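Local coordinates for ORF131 protein (Ralstonia metallidurans, PDB 2WTP) that binds copper and probably takes part in heavy-metal resistance, changing conformation when the metal is bound, at residues V66-R71 with L112-V118. Residues are numbered along the deposited sequence; the frame is centred on the assembly and turned at random.
Sequences VKPGMR and LPGSAGV
Val66 and Val118 meet through methyl groups where two loops built of type II beta turns run side by side. One turn spans Lys67 to Met70 and links strand 63-65 to strand 72-76. Two more, Leu112 to Ser115 and Ser115 to Val118, follow each other and lead into strand 119-123. The contact thus joins the two loops that enter the neighbouring parallel strands 72-76 and 119-123.

The tight part is mainly apolar. Val66 turns both methyls to the other loop. Val66 CG1, anti to the backbone N (chi1 170°), sets a methyl against a carbonyl oxygen, 3.4 Å from Gly114 O. Val66 CG1 is also 4.3 Å from Val118 CG2. Val66 CG2, the other branch, meets Leu112 CD2 at 4.2 Å. Met70 lies across Val118, with Met70 CG 3.9 Å from Val118 CG1. Leu105 of helix 105-108 also touches both valines, and Phe83 of strand 80-85 packs on Val66 and Leu112.

The outer side is looser and wet. Here the backbones are joined by water, not by direct hydrogen bonds. One water donates to Val66 O, just before the Lys67 to Met70 turn, and to Pro113 O, in the second residue of the Leu112 to Ser115 turn. The exposed Arg71 directs its CB away from the other loop, and only its backbone takes part in the bridging. A second water donates to Arg71 O at 2.8 Å and to Gly117 O at 2.6 Å.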
loop_
_atom_site.group_PDB
_atom_site.type_symbol
_atom_site.label_atom_id
_atom_site.label_comp_id
_atom_site.label_asym_id
_atom_site.label_seq_id
_atom_site.Cartn_x
_atom_site.Cartn_y
_atom_site.Cartn_z
ATOM N N VAL A 66 -9.253 3.264 -5.462
ATOM C CA VAL A 66 -10.048 3.245 -4.228
ATOM C C VAL A 66 -11.387 2.538 -4.536
ATOM O O VAL A 66 -12.186 3.031 -5.299
ATOM C CB VAL A 66 -10.258 4.737 -3.778
ATOM C CG1 VAL A 66 -11.310 4.856 -2.618
ATOM C CG2 VAL A 66 -8.896 5.376 -3.349
ATOM N N LYS A 67 -11.478 1.280 -4.141
ATOM C CA LYS A 67 -12.656 0.417 -4.492
ATOM C C LYS A 67 -13.465 0.226 -3.261
ATOM O O LYS A 67 -12.941 0.246 -2.154
ATOM C CB LYS A 67 -12.119 -0.901 -4.974
ATOM C CG LYS A 67 -11.623 -0.843 -6.437
ATOM C CD LYS A 67 -12.677 -0.171 -7.369
ATOM C CE LYS A 67 -12.373 -0.331 -8.908
ATOM N NZ LYS A 67 -13.119 -1.440 -9.651
ATOM N N PRO A 68 -14.774 0.038 -3.407
ATOM C CA PRO A 68 -15.607 -0.229 -2.228
ATOM C C PRO A 68 -15.087 -1.406 -1.363
ATOM O O PRO A 68 -14.731 -2.429 -1.961
ATOM C CB PRO A 68 -16.944 -0.673 -2.858
ATOM C CG PRO A 68 -17.037 0.206 -4.053
ATOM C CD PRO A 68 -15.575 0.283 -4.621
ATOM N N GLY A 69 -15.014 -1.236 -0.075
ATOM C CA GLY A 69 -14.589 -2.361 0.749
ATOM C C GLY A 69 -13.153 -2.191 1.201
ATOM O O GLY A 69 -12.732 -2.732 2.204
ATOM N N MET A 70 -12.379 -1.386 0.476
ATOM C CA MET A 70 -10.978 -1.192 0.825
ATOM C C MET A 70 -10.861 -0.669 2.241
ATOM O O MET A 70 -11.632 0.250 2.633
ATOM C CB MET A 70 -10.408 -0.144 -0.115
ATOM C CG MET A 70 -9.027 0.238 0.153
ATOM S SD MET A 70 -8.672 1.095 -1.358
ATOM C CE MET A 70 -9.068 -0.265 -2.457
ATOM N N ARG A 71 -9.903 -1.181 3.027
ATOM C CA ARG A 71 -9.727 -0.771 4.410
ATOM C C ARG A 71 -8.448 -0.024 4.689
ATOM O O ARG A 71 -8.491 0.934 5.441
ATOM C CB ARG A 71 -9.872 -1.916 5.390
ATOM C CG ARG A 71 -11.360 -2.468 5.397
ATOM C CD ARG A 71 -12.369 -1.605 6.269
ATOM N NE ARG A 71 -12.120 -1.957 7.680
ATOM C CZ ARG A 71 -12.750 -2.857 8.458
ATOM N NH1 ARG A 71 -13.855 -3.590 8.078
ATOM N NH2 ARG A 71 -12.234 -2.980 9.697
ATOM N N LEU A 112 -12.877 12.999 -3.296
ATOM C CA LEU A 112 -12.683 11.745 -4.022
ATOM C C LEU A 112 -13.704 10.764 -3.537
ATOM O O LEU A 112 -13.686 10.317 -2.395
ATOM C CB LEU A 112 -11.276 11.226 -3.771
ATOM C CG LEU A 112 -10.989 10.046 -4.620
ATOM C CD1 LEU A 112 -10.771 10.507 -6.095
ATOM C CD2 LEU A 112 -9.733 9.475 -4.051
ATOM N N PRO A 113 -14.674 10.417 -4.378
ATOM C CA PRO A 113 -15.757 9.584 -3.854
ATOM C C PRO A 113 -15.282 8.218 -3.376
ATOM O O PRO A 113 -14.457 7.586 -4.012
ATOM C CB PRO A 113 -16.723 9.422 -5.089
ATOM C CG PRO A 113 -16.436 10.644 -5.833
ATOM C CD PRO A 113 -14.922 10.892 -5.766
ATOM N N GLY A 114 -15.773 7.761 -2.212
ATOM C CA GLY A 114 -15.379 6.472 -1.651
ATOM C C GLY A 114 -14.138 6.512 -0.771
ATOM O O GLY A 114 -13.699 5.473 -0.246
ATOM N N SER A 115 -13.529 7.692 -0.649
ATOM C CA SER A 115 -12.299 7.817 0.153
ATOM C C SER A 115 -12.561 7.676 1.653
ATOM O O SER A 115 -11.699 7.178 2.383
ATOM C CB SER A 115 -11.642 9.178 -0.099
ATOM O OG SER A 115 -12.521 10.223 0.258
ATOM N N ALA A 116 -13.744 8.070 2.164
ATOM C CA ALA A 116 -13.931 8.035 3.600
ATOM C C ALA A 116 -14.004 6.590 4.130
ATOM O O ALA A 116 -14.757 5.734 3.553
ATOM C CB ALA A 116 -15.247 8.733 3.964
ATOM N N GLY A 117 -13.257 6.301 5.165
ATOM C CA GLY A 117 -13.155 4.942 5.679
ATOM C C GLY A 117 -11.999 4.137 5.194
ATOM O O GLY A 117 -11.806 3.033 5.669
ATOM N N VAL A 118 -11.245 4.637 4.215
ATOM C CA VAL A 118 -10.017 3.990 3.835
ATOM C C VAL A 118 -8.904 4.596 4.711
ATOM O O VAL A 118 -8.759 5.863 4.707
ATOM C CB VAL A 118 -9.698 4.267 2.410
ATOM C CG1 VAL A 118 -8.347 3.582 2.028
ATOM C CG2 VAL A 118 -10.838 3.696 1.501
HETATM O O HOH W 1 -14.340 4.967 -4.898
HETATM O O HOH W 2 -14.422 2.964 -0.616
HETATM O O HOH W 3 -10.486 1.601 7.325
#